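PDB 6ZZ5: SmhB from Serratia marcescens, which is one of the three components of the Smh alpha-pore-forming toxin, captured here in its soluble form, and probably takes part in assembling the membrane pore. Local coordinates for residues Q318-V321 with T322-L325. Residues are numbered along the deposited sequence; the frame is centred on the assembly and turned at random.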
loop_
_atom_site.group_PDB
_atom_site.type_symbol
_atom_site.label_atom_id
_atom_site.label_comp_id
_atom_site.label_asym_id
_atom_site.label_seq_id
_atom_site.Cartn_x
_atom_site.Cartn_y
_atom_site.Cartn_z
ATOM N N GLN A 318 -24.298 -5.405 -19.153
ATOM C CA GLN A 318 -24.829 -4.053 -19.418
ATOM C C GLN A 318 -24.824 -3.229 -18.139
ATOM O O GLN A 318 -25.066 -2.044 -18.252
ATOM C CB GLN A 318 -26.237 -4.150 -19.964
ATOM C CG GLN A 318 -26.270 -4.543 -21.417
ATOM C CD GLN A 318 -27.694 -4.610 -21.913
ATOM O OE1 GLN A 318 -28.316 -5.676 -21.808
ATOM N NE2 GLN A 318 -28.221 -3.494 -22.428
ATOM N N THR A 319 -24.555 -3.819 -16.978
ATOM C CA THR A 319 -24.798 -3.129 -15.676
ATOM C C THR A 319 -23.478 -2.749 -15.001
ATOM O O THR A 319 -23.226 -1.571 -14.987
ATOM C CB THR A 319 -25.737 -3.918 -14.741
ATOM O OG1 THR A 319 -25.187 -5.193 -14.470
ATOM C CG2 THR A 319 -27.107 -4.067 -15.326
ATOM N N SER A 320 -22.671 -3.659 -14.453
ATOM C CA SER A 320 -21.491 -3.206 -13.667
ATOM C C SER A 320 -20.172 -3.658 -14.304
ATOM O O SER A 320 -19.121 -3.362 -13.701
ATOM C CB SER A 320 -21.596 -3.576 -12.200
ATOM O OG SER A 320 -20.664 -2.814 -11.433
ATOM N N VAL A 321 -20.163 -4.303 -15.494
ATOM C CA VAL A 321 -18.867 -4.842 -15.983
ATOM C C VAL A 321 -18.036 -3.690 -16.569
ATOM O O VAL A 321 -16.814 -3.658 -16.369
ATOM C CB VAL A 321 -19.056 -6.036 -16.912
ATOM C CG1 VAL A 321 -17.752 -6.454 -17.504
ATOM C CG2 VAL A 321 -19.738 -7.160 -16.127
ATOM N N THR A 322 -18.657 -2.724 -17.193
ATOM C CA THR A 322 -17.921 -1.679 -17.926
ATOM C C THR A 322 -17.120 -0.842 -16.919
ATOM O O THR A 322 -15.974 -0.491 -17.200
ATOM C CB THR A 322 -18.864 -0.826 -18.773
ATOM O OG1 THR A 322 -19.295 -1.694 -19.838
ATOM C CG2 THR A 322 -18.129 0.362 -19.322
ATOM N N LYS A 323 -17.703 -0.580 -15.766
ATOM C CA LYS A 323 -17.037 0.228 -14.721
ATOM C C LYS A 323 -15.800 -0.537 -14.211
ATOM O O LYS A 323 -14.739 0.053 -14.052
ATOM C CB LYS A 323 -18.069 0.561 -13.643
ATOM C CG LYS A 323 -17.515 1.181 -12.354
ATOM C CD LYS A 323 -18.617 1.420 -11.320
ATOM C CE LYS A 323 -19.306 0.114 -10.955
ATOM N NZ LYS A 323 -20.285 0.270 -9.857
ATOM N N VAL A 324 -15.894 -1.837 -13.998
ATOM C CA VAL A 324 -14.760 -2.638 -13.539
ATOM C C VAL A 324 -13.700 -2.657 -14.633
ATOM O O VAL A 324 -12.486 -2.467 -14.308
ATOM C CB VAL A 324 -15.163 -4.044 -13.090
ATOM C CG1 VAL A 324 -13.931 -4.789 -12.663
ATOM C CG2 VAL A 324 -16.199 -3.954 -11.982
ATOM N N LEU A 325 -14.073 -2.878 -15.884
ATOM C CA LEU A 325 -13.061 -2.915 -16.967
ATOM C C LEU A 325 -12.335 -1.549 -17.101
ATOM O O LEU A 325 -11.087 -1.531 -17.221
ATOM C CB LEU A 325 -13.722 -3.335 -18.288
ATOM C CG LEU A 325 -14.062 -4.838 -18.384
ATOM C CD1 LEU A 325 -14.791 -5.110 -19.671
ATOM C CD2 LEU A 325 -12.828 -5.748 -18.261
HETATM O O HOH W 1 -20.603 -0.413 -15.758
#
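Val321 and Leu325 make the first turn of helix 321-336, just past the break that separates it from helix 306-319. Leu325 N donates to Val321 O at 2.9 Å, an i to i+4 bond that is nearly straight, with 168° at the hydrogen. On the same side of this turn the two side chains run alongside each other, pointing the same way, and their methyls meet where Val321 CG1 lies 3.9 Å from Leu325 CD1. With its chi1 of 174°, Val321 swings CG1 away from its own N and next to its carbonyl carbon, on the flank where Leu325 rises. Both residues are buried, each packing on Asn87 of helix 44-92.

Ser320 and Lys323 meet on another side of the turn. The lysine chain leaves extended and then bends at chi3 (60°), which carries its end back along the helix. Lys323 CE comes to 3.3 Å from Ser320 OG. Both side chains also touch Leu6 of helix 4-30. Next along the chain, Val324 rests a methyl on the backbone, its CG2 3.4 Å from Ser320 O, and its side chain also touches Thr5 and Asn9 of helix 4-30 and Ile79 of helix 44-92.

A water bridges the break, accepting from Lys323 N at 2.9 Å and donating to Thr319 O at 3.0 Å. It thus links the first turn of helix 321-336 to Thr319, near the end of the preceding helix: a break between two consecutive helices, spanned by a water, within the elongated helical bundle of an HBL-family toxin component.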